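Long-range contacts in decapping nuclease RAI1 (PDB 5BUD), which hydrolyses NAD caps and 5'-triphosphate ends of RNA in a metal-dependent reaction, and binds and stimulates the exoribonuclease RAT1: residues 22-27 with 83-88; 348-353 with 364-369; 57-62 with 289-294; 212-217 with 331-336; 64-69 with 198-203. All blocks are in the same frame, centred on the assembly; numbering follows the deposited sequence.

How the contacts relate
All five contacts lie within the RAI1-like PD-(D/E)XK nuclease region. Contact 5 is the closest to its metal centre, with the side chain of Asn202 about 6 Å from a bound manganese ion. In contact 3 the side chain of Leu59 is about 12 Å from a bound manganese ion, and in contact 1 the side chain of Tyr26 is about 13 Å from a bound manganese ion. Contacts 3 and 5 adjoin in sequence, their centres about 16 Å apart, and each comes to about 6 Å of the bound RNA at its nearest atom. Contacts 2 and 4 lie away from the metal and substrate sites and touch each other, Leu351 CD2 meeting Leu336 CD2 at 3.8 Å. Contacts 1 and 4 use the neighbouring strands 21-28 and 205-214.

Contact 1: 22-27 with 83-88; sequences ELFSYA and KAIIKY
The Phe24 ring lies against one turn of helix 83-88: Ala84 O lies over one face, Ile85 CG1 approaches the edge near the ring plane, and Tyr88 comes in obliquely. Phe24 CD1 in turn sits over one face of the Tyr88 ring, toward its rim and 3.4 Å from Tyr88 CG. With centroids 5.0 Å apart and planes inclined at 32°, the two rings form neither a parallel stack nor an edge-to-face pair. Ala84 CB serves two aromatic rings. It touches Phe24 CE2 at 3.5 Å and makes a CH-pi contact with Tyr26, 4.1 Å from the centroid of that ring and over its face. Phe24 and Tyr26 both place CG between the backbone N and the carbonyl carbon (chi1 61° and 64°), which carries both rings to the helix. At the other end a water bridges the strand and the helix, donating to Leu23 O at 2.7 Å and lying 2.8 Å from Tyr88 OH. Leu23 and Phe24 form a classic beta bulge opposite Val209 of strand 205-214, the antiparallel neighbour of strand 21-28. Helix 78-92 thus packs on strand 21-28, whose Phe24 and Tyr26 also touch strand 205-214, while Ile85 and Ile86 reach Phe383 of helix 381-389.

Contact 2: 348-353 with 364-369; sequences SYRLKY and ETDSET
Ser348 and Thr365 join the start of strand 349-354 to the end of strand 359-364, where this beta hairpin gives way to helix 367-377. Ser348 O receives the Thr365 N-H at 2.8 Å, in a nearly straight bond whose donor is tilted 34° from the carbonyl plane. A water consolidates the junction: it accepts from Ser348 N and from Thr365 OG1 and donates to Thr365 O, so both backbones share one solvent molecule. The hydroxyl of Ser348 is engaged by Asn370 of the following helix. Tyr349 makes an antiparallel, non-hydrogen-bonded pair with Glu364, their CA atoms 4.4 Å apart and their side chains diverging. Even so, Tyr349 CD1 comes within 4.0 Å of Glu364 CA. Beside this pair the methyl of Thr365 is directed at the strand backbone, with CG2 3.6 Å from Tyr349 C. The torsion responsible leaves CG2 anti to the carbonyl carbon and OG1 between the backbone N and that carbon (chi1 66°). Arg350 then passes the same methyl at about a right angle, its CG 4.1 Å from Thr365 CG2. Bent at chi3, its chain brings the guanidinium to Asp366, which sits at the N-cap position without making a side-chain capping bond; the two charged planes are 79° apart. This salt bridge is long, Arg350 NH1 lying 3.7 Å from Asp366 OD1 near the guanidinium plane.

Contact 3: 57-62 with 289-294; sequences IDLQGG and LILKNV
Gln60 and Leu289 cross at about a right angle, and the glutamine can be followed atom by atom along this meeting. Gln60 CB lies 4.0 Å from Leu289 CD1, CG stays close to the same methyl, and the amide carbon CD approaches it to 3.7 Å. At the tip, NE2 is 3.6 Å from Leu289 CD1, so the extended glutamine chain passes across this one methyl. Beyond the contact, OE1 is hydrogen-bonded to Arg166 NH1 and NE2 makes a weak bond to Asn288 O. Gln60 belongs to a type I turn from Asp58 to Gly61, and its backbone N also bonds Asp58 OD1 at 2.9 Å, forming an Asx turn; the N-H meets OD1 on its anti side, 27° out of the carboxylate plane. Ile290 CD1 packs against the same carboxylate, 3.6 Å from Asp58 CG. The backbones make a single bridge between Asp58 and Ile290, flanked by two bonds of 2.9 Å: Leu291 N to Ile57 O and Leu59 N to Leu289 O. A water joins Ile57 N to Leu291 O. The bridge ties the loop after helix 50-54 to the start of strand 291-298, while Ile57, Leu59 and Leu289 pack on helix 158-178.

Contact 4: 212-217 with 331-336; sequences TGIGNV and AVVDWL
Ile214 and Val217, which both pack on Val333 of helix 322-339, close a type II' beta turn: Ile214 N bonds Val217 O and Val217 N bonds Ile214 O, with Gly215 at positive phi. This is the tight hairpin between strands 205-214 and 217-228. Ile214 supplies its CG2 branch, which meets Val333 CG2 at 3.5 Å as the two side chains cross at about a right angle. Each of these methyls stands between its own backbone N and carbonyl carbon, while Ile214 CG1 lies anti to N (chi1 -180°). Val217 meets the helix backbone, its CG2 being 4.0 Å from both Val333 O and Asp334 CA. Asn216 and Asp334 face each other through solvent, their amide and carboxylate planes 54° apart. One water accepts from Asn216 N and lies within donating distance of Asp334 OD1. A second water donates to Asn216 OD1 at 2.9 Å and to Asp334 OD1 at 2.8 Å.

Contact 5: 64-69 with 198-203; sequences SKFKKI and KVVNNY
The Tyr203 ring is held between Lys67 and Ile69. Lys67 NZ stands over the centre of one face, 3.6 Å from the centroid and 8° off the normal, a cation-pi contact reached by the bend at chi4 (-92°). On the opposite face Ile69 CB makes a CH-pi contact at 3.7 Å. Next to it Asn202 OD1 takes the Ile69 N-H at 2.8 Å on a lone pair in the carbonyl plane. The two loops run side by side with their directions 3° apart, joined as a single beta bridge of Lys67 with Asn201. They lie beside the metal site, the Asn202 side chain being about 7 Å from that of metal-binding Glu175. Lys67 N bonds Val200 O at 2.9 Å, and Lys67 O receives Asn202 N at 3.3 Å. Phe66 puts its edge to the second loop, CD1 lying 3.3 Å from Val200 O. Further out, an Asx turn from Asn201 OD1 to Tyr203 N spans the residues before the ring. Asn202 ND2 is bonded to Tyr172 of helix 158-178 and to a water.

Contact 1: 22-27 with 83-88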
# COMPACT_ATOMS: atom_id res chain seq x y z
N GLU A 22 -5.21 -5.54 13.38
CA GLU A 22 -5.87 -4.27 13.10
C GLU A 22 -6.16 -3.59 14.44
O GLU A 22 -6.63 -4.24 15.37
CB GLU A 22 -7.18 -4.49 12.37
CG GLU A 22 -7.96 -3.21 12.11
CD GLU A 22 -9.12 -3.43 11.16
OE1 GLU A 22 -8.88 -3.81 10.00
OE2 GLU A 22 -10.26 -3.18 11.58
N LEU A 23 -5.91 -2.28 14.50
CA LEU A 23 -6.27 -1.44 15.64
C LEU A 23 -7.64 -0.83 15.41
O LEU A 23 -8.51 -0.92 16.27
CB LEU A 23 -5.22 -0.34 15.85
CG LEU A 23 -3.76 -0.81 16.07
CD1 LEU A 23 -2.81 0.37 16.27
CD2 LEU A 23 -3.67 -1.78 17.25
N PHE A 24 -7.81 -0.19 14.26
CA PHE A 24 -9.09 0.38 13.87
C PHE A 24 -9.10 0.57 12.36
O PHE A 24 -8.12 0.23 11.69
CB PHE A 24 -9.33 1.74 14.58
CG PHE A 24 -8.28 2.78 14.25
CD1 PHE A 24 -7.15 2.89 15.01
CD2 PHE A 24 -8.43 3.61 13.17
CE1 PHE A 24 -6.18 3.81 14.70
CE2 PHE A 24 -7.47 4.56 12.85
CZ PHE A 24 -6.33 4.64 13.61
N SER A 25 -10.19 1.15 11.85
CA SER A 25 -10.32 1.49 10.46
C SER A 25 -11.00 2.83 10.30
O SER A 25 -11.62 3.34 11.23
CB SER A 25 -11.15 0.45 9.74
OG SER A 25 -12.40 0.32 10.38
N TYR A 26 -10.93 3.36 9.09
CA TYR A 26 -11.65 4.54 8.69
C TYR A 26 -11.82 4.43 7.18
O TYR A 26 -11.41 3.41 6.60
CB TYR A 26 -10.91 5.81 9.16
CG TYR A 26 -9.55 6.10 8.60
CD1 TYR A 26 -8.44 5.37 8.98
CD2 TYR A 26 -9.35 7.14 7.71
CE1 TYR A 26 -7.17 5.64 8.48
CE2 TYR A 26 -8.10 7.42 7.19
CZ TYR A 26 -7.00 6.66 7.58
OH TYR A 26 -5.77 6.97 7.06
N ALA A 27 -12.41 5.43 6.54
CA ALA A 27 -12.81 5.29 5.16
C ALA A 27 -12.75 6.62 4.45
O ALA A 27 -12.67 7.68 5.09
CB ALA A 27 -14.22 4.70 5.11
N LYS A 83 -6.35 12.22 12.59
CA LYS A 83 -7.69 12.49 13.13
C LYS A 83 -8.33 11.19 13.56
O LYS A 83 -8.99 11.11 14.63
CB LYS A 83 -8.54 13.24 12.12
CG LYS A 83 -9.98 13.46 12.54
CD LYS A 83 -10.43 14.90 12.35
CE LYS A 83 -11.88 15.11 12.78
NZ LYS A 83 -12.75 15.10 11.59
N ALA A 84 -8.13 10.16 12.73
CA ALA A 84 -8.56 8.81 13.05
C ALA A 84 -7.85 8.32 14.29
O ALA A 84 -8.48 7.76 15.17
CB ALA A 84 -8.29 7.87 11.87
N ILE A 85 -6.53 8.54 14.37
CA ILE A 85 -5.74 8.17 15.57
C ILE A 85 -6.23 8.88 16.86
O ILE A 85 -6.34 8.25 17.91
CB ILE A 85 -4.23 8.42 15.33
CG1 ILE A 85 -3.66 7.33 14.39
CG2 ILE A 85 -3.46 8.42 16.63
CD1 ILE A 85 -2.23 7.55 13.92
N ILE A 86 -6.54 10.18 16.79
CA ILE A 86 -7.07 10.92 17.97
C ILE A 86 -8.39 10.28 18.45
O ILE A 86 -8.56 10.01 19.62
CB ILE A 86 -7.31 12.43 17.66
CG1 ILE A 86 -5.97 13.13 17.38
CG2 ILE A 86 -8.04 13.11 18.82
CD1 ILE A 86 -6.10 14.42 16.58
N LYS A 87 -9.29 9.99 17.52
CA LYS A 87 -10.54 9.29 17.86
C LYS A 87 -10.30 7.97 18.60
O LYS A 87 -10.93 7.71 19.65
CB LYS A 87 -11.36 9.03 16.62
CG LYS A 87 -12.75 8.49 16.91
CD LYS A 87 -13.64 8.58 15.67
CE LYS A 87 -15.01 7.97 15.93
NZ LYS A 87 -14.88 6.56 16.35
N TYR A 88 -9.39 7.14 18.07
CA TYR A 88 -9.10 5.84 18.67
C TYR A 88 -8.46 6.01 20.02
O TYR A 88 -8.84 5.36 20.98
CB TYR A 88 -8.17 5.01 17.76
CG TYR A 88 -7.77 3.65 18.31
CD1 TYR A 88 -8.69 2.59 18.39
CD2 TYR A 88 -6.46 3.40 18.72
CE1 TYR A 88 -8.31 1.35 18.89
CE2 TYR A 88 -6.07 2.16 19.21
CZ TYR A 88 -7.00 1.14 19.30
OH TYR A 88 -6.59 -0.07 19.79
O HOH W 1 -8.18 -2.12 18.69

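Contact 2: 348-353 with 364-369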
# COMPACT_ATOMS: atom_id res chain seq x y z
N SER A 348 13.69 17.54 11.83
CA SER A 348 13.13 16.50 10.97
C SER A 348 14.22 16.06 10.00
O SER A 348 15.25 16.76 9.84
CB SER A 348 11.99 17.08 10.17
OG SER A 348 10.96 17.56 11.00
N TYR A 349 13.96 14.94 9.32
CA TYR A 349 14.93 14.31 8.43
C TYR A 349 14.35 13.86 7.07
O TYR A 349 13.18 13.48 6.98
CB TYR A 349 15.54 13.08 9.10
CG TYR A 349 16.02 13.39 10.49
CD1 TYR A 349 17.36 13.72 10.74
CD2 TYR A 349 15.13 13.38 11.54
CE1 TYR A 349 17.78 14.03 12.03
CE2 TYR A 349 15.55 13.69 12.83
CZ TYR A 349 16.86 14.01 13.07
OH TYR A 349 17.22 14.29 14.37
N ARG A 350 15.21 13.90 6.06
CA ARG A 350 14.96 13.28 4.78
C ARG A 350 15.56 11.91 4.84
O ARG A 350 16.72 11.76 5.20
CB ARG A 350 15.69 14.01 3.66
CG ARG A 350 15.09 15.32 3.23
CD ARG A 350 15.57 15.67 1.83
NE ARG A 350 14.46 16.19 1.06
CZ ARG A 350 13.89 17.37 1.26
NH1 ARG A 350 14.33 18.21 2.21
NH2 ARG A 350 12.87 17.73 0.50
N LEU A 351 14.78 10.89 4.49
CA LEU A 351 15.29 9.55 4.31
C LEU A 351 15.22 9.30 2.81
O LEU A 351 14.16 9.40 2.21
CB LEU A 351 14.41 8.54 5.05
CG LEU A 351 14.69 7.05 4.91
CD1 LEU A 351 16.11 6.69 5.27
CD2 LEU A 351 13.73 6.26 5.79
N LYS A 352 16.36 9.01 2.19
CA LYS A 352 16.44 8.97 0.74
C LYS A 352 17.19 7.73 0.27
O LYS A 352 18.29 7.45 0.74
CB LYS A 352 17.16 10.24 0.23
CG LYS A 352 17.53 10.25 -1.25
CD LYS A 352 18.30 11.51 -1.62
CE LYS A 352 18.28 11.78 -3.11
NZ LYS A 352 17.02 12.45 -3.57
N TYR A 353 16.58 6.98 -0.65
CA TYR A 353 17.30 6.00 -1.44
C TYR A 353 17.58 6.63 -2.80
O TYR A 353 16.64 7.02 -3.51
CB TYR A 353 16.52 4.71 -1.62
CG TYR A 353 17.16 3.81 -2.61
CD1 TYR A 353 18.45 3.32 -2.39
CD2 TYR A 353 16.52 3.46 -3.78
CE1 TYR A 353 19.07 2.50 -3.32
CE2 TYR A 353 17.13 2.64 -4.71
CZ TYR A 353 18.41 2.16 -4.48
OH TYR A 353 19.02 1.36 -5.41
N GLU A 364 19.41 15.84 7.93
CA GLU A 364 18.52 16.80 8.55
C GLU A 364 17.90 17.69 7.50
O GLU A 364 18.58 18.14 6.56
CB GLU A 364 19.33 17.65 9.54
CG GLU A 364 18.53 18.44 10.56
CD GLU A 364 19.46 19.25 11.46
OE1 GLU A 364 20.51 18.72 11.90
OE2 GLU A 364 19.14 20.43 11.71
N THR A 365 16.61 17.98 7.66
CA THR A 365 15.96 18.94 6.79
C THR A 365 16.34 20.39 7.17
O THR A 365 16.87 20.66 8.25
CB THR A 365 14.43 18.85 6.86
OG1 THR A 365 13.99 19.25 8.17
CG2 THR A 365 13.94 17.44 6.55
N ASP A 366 16.00 21.28 6.26
CA ASP A 366 16.05 22.73 6.45
C ASP A 366 15.00 23.14 7.52
O ASP A 366 13.92 22.50 7.65
CB ASP A 366 15.74 23.45 5.12
CG ASP A 366 15.92 22.54 3.86
OD1 ASP A 366 15.48 21.35 3.84
OD2 ASP A 366 16.49 23.04 2.87
N SER A 367 15.32 24.19 8.28
CA SER A 367 14.39 24.70 9.30
C SER A 367 12.99 24.93 8.75
O SER A 367 12.01 24.55 9.38
CB SER A 367 14.93 25.99 9.94
OG SER A 367 14.09 26.41 11.02
N GLU A 368 12.89 25.52 7.56
CA GLU A 368 11.59 25.87 6.96
C GLU A 368 10.76 24.61 6.64
O GLU A 368 9.53 24.60 6.75
CB GLU A 368 11.80 26.69 5.67
CG GLU A 368 12.37 28.10 5.86
CD GLU A 368 13.82 28.17 6.32
OE1 GLU A 368 14.60 27.19 6.15
OE2 GLU A 368 14.20 29.24 6.87
N THR A 369 11.45 23.54 6.25
CA THR A 369 10.82 22.25 5.95
C THR A 369 10.34 21.60 7.23
O THR A 369 9.20 21.13 7.30
CB THR A 369 11.82 21.34 5.20
OG1 THR A 369 12.17 21.97 3.96
CG2 THR A 369 11.22 19.98 4.93
O HOH W 2 15.31 19.84 10.65

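Contact 3: 57-62 with 289-294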
# COMPACT_ATOMS: atom_id res chain seq x y z
N ILE A 57 -16.27 -10.81 -19.31
CA ILE A 57 -16.49 -9.43 -18.86
C ILE A 57 -15.50 -8.47 -19.53
O ILE A 57 -14.31 -8.75 -19.58
CB ILE A 57 -16.40 -9.35 -17.33
CG1 ILE A 57 -17.57 -10.12 -16.71
CG2 ILE A 57 -16.46 -7.90 -16.88
CD1 ILE A 57 -17.33 -10.58 -15.29
N ASP A 58 -15.99 -7.36 -20.07
CA ASP A 58 -15.11 -6.38 -20.66
C ASP A 58 -14.67 -5.39 -19.60
O ASP A 58 -15.48 -4.60 -19.09
CB ASP A 58 -15.74 -5.61 -21.84
CG ASP A 58 -14.69 -4.89 -22.68
OD1 ASP A 58 -13.68 -4.47 -22.10
OD2 ASP A 58 -14.83 -4.78 -23.91
N LEU A 59 -13.38 -5.40 -19.27
CA LEU A 59 -12.88 -4.59 -18.16
C LEU A 59 -12.61 -3.14 -18.57
O LEU A 59 -12.25 -2.35 -17.74
CB LEU A 59 -11.61 -5.23 -17.54
CG LEU A 59 -11.86 -6.54 -16.81
CD1 LEU A 59 -10.56 -7.18 -16.33
CD2 LEU A 59 -12.82 -6.40 -15.64
N GLN A 60 -12.74 -2.81 -19.86
CA GLN A 60 -12.77 -1.40 -20.26
C GLN A 60 -14.19 -0.85 -20.41
O GLN A 60 -14.37 0.33 -20.71
CB GLN A 60 -11.94 -1.13 -21.52
CG GLN A 60 -12.36 -1.88 -22.76
CD GLN A 60 -11.44 -1.60 -23.92
OE1 GLN A 60 -11.13 -0.46 -24.22
NE2 GLN A 60 -10.97 -2.65 -24.57
N GLY A 61 -15.19 -1.70 -20.16
CA GLY A 61 -16.58 -1.25 -20.17
C GLY A 61 -16.77 -0.07 -19.23
O GLY A 61 -16.45 -0.16 -18.04
N GLY A 62 -17.26 1.05 -19.77
CA GLY A 62 -17.57 2.21 -18.94
C GLY A 62 -16.40 3.16 -18.71
O GLY A 62 -16.52 4.10 -17.93
N LEU A 289 -8.66 -6.68 -23.18
CA LEU A 289 -9.09 -6.35 -21.83
C LEU A 289 -10.35 -7.08 -21.40
O LEU A 289 -11.12 -6.60 -20.58
CB LEU A 289 -9.25 -4.82 -21.68
CG LEU A 289 -8.10 -3.99 -22.30
CD1 LEU A 289 -8.26 -2.49 -22.15
CD2 LEU A 289 -6.78 -4.42 -21.70
N ILE A 290 -10.56 -8.28 -21.92
CA ILE A 290 -11.62 -9.14 -21.46
C ILE A 290 -11.05 -10.02 -20.34
O ILE A 290 -9.98 -10.61 -20.52
CB ILE A 290 -12.14 -10.05 -22.60
CG1 ILE A 290 -12.50 -9.25 -23.87
CG2 ILE A 290 -13.31 -10.88 -22.14
CD1 ILE A 290 -13.61 -8.23 -23.66
N LEU A 291 -11.77 -10.16 -19.23
CA LEU A 291 -11.36 -11.03 -18.13
C LEU A 291 -11.52 -12.48 -18.58
O LEU A 291 -12.60 -12.87 -19.00
CB LEU A 291 -12.21 -10.79 -16.89
CG LEU A 291 -11.98 -11.62 -15.64
CD1 LEU A 291 -10.59 -11.40 -15.04
CD2 LEU A 291 -13.03 -11.34 -14.59
N LYS A 292 -10.44 -13.24 -18.48
CA LYS A 292 -10.39 -14.63 -18.97
C LYS A 292 -10.44 -15.63 -17.83
O LYS A 292 -11.14 -16.62 -17.92
CB LYS A 292 -9.10 -14.84 -19.74
CG LYS A 292 -8.90 -13.89 -20.91
CD LYS A 292 -10.04 -13.98 -21.93
CE LYS A 292 -10.13 -15.37 -22.56
NZ LYS A 292 -11.43 -15.51 -23.26
N ASN A 293 -9.70 -15.37 -16.77
CA ASN A 293 -9.77 -16.21 -15.58
C ASN A 293 -9.28 -15.49 -14.32
O ASN A 293 -8.59 -14.46 -14.39
CB ASN A 293 -8.97 -17.51 -15.80
CG ASN A 293 -7.49 -17.26 -15.97
OD1 ASN A 293 -7.06 -16.69 -16.95
ND2 ASN A 293 -6.70 -17.69 -15.00
N VAL A 294 -9.65 -16.05 -13.17
CA VAL A 294 -9.31 -15.49 -11.88
C VAL A 294 -8.59 -16.53 -11.06
O VAL A 294 -8.99 -17.68 -11.06
CB VAL A 294 -10.58 -15.02 -11.16
CG1 VAL A 294 -10.29 -14.62 -9.73
CG2 VAL A 294 -11.23 -13.91 -11.97
O HOH W 3 -15.03 -12.71 -17.74

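Contact 4: 212-217 with 331-336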
# COMPACT_ATOMS: atom_id res chain seq x y z
N THR A 212 2.06 -3.85 13.89
CA THR A 212 2.88 -5.03 13.58
C THR A 212 4.29 -4.78 14.13
O THR A 212 4.54 -3.79 14.85
CB THR A 212 2.88 -5.33 12.06
OG1 THR A 212 3.46 -6.64 11.77
CG2 THR A 212 3.62 -4.23 11.29
N GLY A 213 5.21 -5.68 13.85
CA GLY A 213 6.57 -5.50 14.32
C GLY A 213 7.51 -6.38 13.54
O GLY A 213 7.08 -7.27 12.81
N ILE A 214 8.80 -6.09 13.67
CA ILE A 214 9.87 -6.96 13.17
C ILE A 214 11.08 -6.71 14.05
O ILE A 214 11.34 -5.56 14.43
CB ILE A 214 10.18 -6.73 11.68
CG1 ILE A 214 11.30 -7.67 11.22
CG2 ILE A 214 10.53 -5.27 11.39
CD1 ILE A 214 11.39 -7.76 9.72
N GLY A 215 11.76 -7.79 14.44
CA GLY A 215 12.81 -7.69 15.46
C GLY A 215 12.19 -7.12 16.73
O GLY A 215 11.14 -7.57 17.17
N ASN A 216 12.81 -6.11 17.31
CA ASN A 216 12.25 -5.48 18.48
C ASN A 216 11.61 -4.12 18.16
O ASN A 216 11.41 -3.32 19.06
CB ASN A 216 13.33 -5.33 19.57
CG ASN A 216 14.55 -4.56 19.08
OD1 ASN A 216 14.42 -3.51 18.44
ND2 ASN A 216 15.73 -5.08 19.37
N VAL A 217 11.29 -3.86 16.90
CA VAL A 217 10.67 -2.58 16.52
C VAL A 217 9.17 -2.72 16.32
O VAL A 217 8.72 -3.71 15.76
CB VAL A 217 11.32 -2.00 15.25
CG1 VAL A 217 10.69 -0.64 14.89
CG2 VAL A 217 12.81 -1.82 15.46
N ALA A 331 16.78 -4.64 8.89
CA ALA A 331 17.97 -3.82 9.11
C ALA A 331 17.61 -2.33 9.02
O ALA A 331 17.99 -1.53 9.87
CB ALA A 331 19.02 -4.17 8.08
N VAL A 332 16.83 -1.97 8.00
CA VAL A 332 16.40 -0.58 7.83
C VAL A 332 15.66 -0.08 9.08
O VAL A 332 16.01 0.95 9.62
CB VAL A 332 15.49 -0.38 6.60
CG1 VAL A 332 14.85 1.02 6.60
CG2 VAL A 332 16.28 -0.58 5.33
N VAL A 333 14.61 -0.79 9.52
CA VAL A 333 13.75 -0.26 10.60
C VAL A 333 14.47 -0.24 11.95
O VAL A 333 14.27 0.69 12.74
CB VAL A 333 12.40 -1.00 10.72
CG1 VAL A 333 11.63 -0.85 9.41
CG2 VAL A 333 12.61 -2.45 11.12
N ASP A 334 15.30 -1.24 12.22
CA ASP A 334 16.18 -1.17 13.37
C ASP A 334 17.14 0.05 13.31
O ASP A 334 17.37 0.70 14.32
CB ASP A 334 16.99 -2.45 13.54
CG ASP A 334 17.77 -2.45 14.84
OD1 ASP A 334 17.17 -2.67 15.92
OD2 ASP A 334 18.98 -2.19 14.78
N TRP A 335 17.67 0.36 12.13
CA TRP A 335 18.56 1.51 11.95
C TRP A 335 17.79 2.80 12.25
O TRP A 335 18.22 3.62 13.09
CB TRP A 335 19.15 1.48 10.54
CG TRP A 335 20.05 2.61 10.13
CD1 TRP A 335 21.31 2.89 10.59
CD2 TRP A 335 19.77 3.58 9.12
NE1 TRP A 335 21.82 3.97 9.93
CE2 TRP A 335 20.89 4.43 9.03
CE3 TRP A 335 18.67 3.82 8.28
CZ2 TRP A 335 20.95 5.50 8.14
CZ3 TRP A 335 18.73 4.91 7.39
CH2 TRP A 335 19.86 5.73 7.33
N LEU A 336 16.61 2.95 11.66
CA LEU A 336 15.78 4.12 11.98
C LEU A 336 15.47 4.21 13.49
O LEU A 336 15.48 5.31 14.06
CB LEU A 336 14.47 4.09 11.20
CG LEU A 336 14.55 4.22 9.69
CD1 LEU A 336 13.19 3.91 9.08
CD2 LEU A 336 15.03 5.61 9.31
O HOH W 4 15.07 -4.62 15.56
O HOH W 5 15.40 -0.97 17.34

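Contact 5: 64-69 with 198-203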
# COMPACT_ATOMS: atom_id res chain seq x y z
N SER A 64 -15.31 5.71 -20.33
CA SER A 64 -15.62 7.13 -20.57
C SER A 64 -16.39 7.80 -19.42
O SER A 64 -16.37 9.02 -19.30
CB SER A 64 -16.44 7.28 -21.85
OG SER A 64 -17.73 6.75 -21.65
N LYS A 65 -17.05 7.01 -18.57
CA LYS A 65 -17.72 7.55 -17.37
C LYS A 65 -16.92 7.38 -16.05
O LYS A 65 -17.43 7.60 -14.97
CB LYS A 65 -19.06 6.87 -17.18
CG LYS A 65 -19.94 6.81 -18.42
CD LYS A 65 -21.33 6.27 -18.10
CE LYS A 65 -21.28 4.98 -17.29
NZ LYS A 65 -22.50 4.12 -17.40
N PHE A 66 -15.67 6.96 -16.15
CA PHE A 66 -14.82 6.77 -14.98
C PHE A 66 -14.74 8.06 -14.14
O PHE A 66 -14.37 9.10 -14.66
CB PHE A 66 -13.44 6.33 -15.47
CG PHE A 66 -12.41 6.07 -14.39
CD1 PHE A 66 -12.76 5.66 -13.10
CD2 PHE A 66 -11.07 6.17 -14.70
CE1 PHE A 66 -11.79 5.43 -12.14
CE2 PHE A 66 -10.09 5.91 -13.75
CZ PHE A 66 -10.45 5.56 -12.47
N LYS A 67 -15.11 7.98 -12.87
CA LYS A 67 -14.93 9.09 -11.93
C LYS A 67 -13.59 8.96 -11.19
O LYS A 67 -13.47 8.23 -10.20
CB LYS A 67 -16.07 9.15 -10.94
CG LYS A 67 -15.89 10.27 -9.93
CD LYS A 67 -17.19 10.72 -9.31
CE LYS A 67 -17.00 11.92 -8.37
NZ LYS A 67 -16.76 11.54 -6.94
N LYS A 68 -12.59 9.68 -11.70
CA LYS A 68 -11.20 9.53 -11.30
C LYS A 68 -10.75 10.68 -10.40
O LYS A 68 -10.88 11.84 -10.78
CB LYS A 68 -10.37 9.55 -12.56
CG LYS A 68 -8.89 9.28 -12.39
CD LYS A 68 -8.21 9.48 -13.73
CE LYS A 68 -6.99 8.61 -13.88
NZ LYS A 68 -5.94 8.89 -12.87
N ILE A 69 -10.21 10.36 -9.23
CA ILE A 69 -9.73 11.41 -8.33
C ILE A 69 -8.44 12.04 -8.90
O ILE A 69 -7.55 11.32 -9.37
CB ILE A 69 -9.57 10.91 -6.88
CG1 ILE A 69 -9.26 12.07 -5.94
CG2 ILE A 69 -8.48 9.85 -6.75
CD1 ILE A 69 -9.44 11.74 -4.47
N LYS A 198 -22.45 -0.42 -13.21
CA LYS A 198 -22.16 0.58 -12.20
C LYS A 198 -21.02 1.49 -12.67
O LYS A 198 -20.07 1.02 -13.30
CB LYS A 198 -21.80 -0.13 -10.89
CG LYS A 198 -21.86 0.72 -9.65
CD LYS A 198 -21.20 0.01 -8.47
CE LYS A 198 -21.77 -1.38 -8.23
NZ LYS A 198 -21.39 -1.88 -6.87
N VAL A 199 -21.14 2.79 -12.40
CA VAL A 199 -20.10 3.76 -12.65
C VAL A 199 -18.90 3.46 -11.77
O VAL A 199 -19.04 3.32 -10.57
CB VAL A 199 -20.58 5.20 -12.33
CG1 VAL A 199 -19.42 6.17 -12.34
CG2 VAL A 199 -21.64 5.65 -13.33
N VAL A 200 -17.72 3.35 -12.36
CA VAL A 200 -16.51 3.05 -11.60
C VAL A 200 -15.91 4.37 -11.08
O VAL A 200 -15.83 5.35 -11.81
CB VAL A 200 -15.48 2.33 -12.47
CG1 VAL A 200 -14.17 2.19 -11.71
CG2 VAL A 200 -16.02 0.98 -12.91
N ASN A 201 -15.53 4.37 -9.81
CA ASN A 201 -14.76 5.45 -9.20
C ASN A 201 -13.56 4.92 -8.41
O ASN A 201 -13.57 3.77 -7.96
CB ASN A 201 -15.66 6.30 -8.28
CG ASN A 201 -15.92 5.67 -6.93
OD1 ASN A 201 -15.11 5.77 -6.02
ND2 ASN A 201 -17.09 5.05 -6.78
N ASN A 202 -12.52 5.75 -8.26
CA ASN A 202 -11.46 5.45 -7.30
C ASN A 202 -11.42 6.41 -6.12
O ASN A 202 -10.39 6.59 -5.47
CB ASN A 202 -10.09 5.30 -7.97
CG ASN A 202 -9.57 6.60 -8.59
OD1 ASN A 202 -10.32 7.56 -8.85
ND2 ASN A 202 -8.28 6.63 -8.84
N TYR A 203 -12.58 6.95 -5.76
CA TYR A 203 -12.68 7.83 -4.62
C TYR A 203 -12.89 7.04 -3.36
O TYR A 203 -12.28 7.32 -2.34
CB TYR A 203 -13.86 8.80 -4.79
CG TYR A 203 -13.53 10.01 -5.60
CD1 TYR A 203 -13.48 9.94 -6.98
CD2 TYR A 203 -13.31 11.25 -4.99
CE1 TYR A 203 -13.19 11.04 -7.75
CE2 TYR A 203 -13.03 12.37 -5.75
CZ TYR A 203 -12.99 12.26 -7.13
OH TYR A 203 -12.71 13.34 -7.93
O HOH W 6 -6.75 8.95 -9.73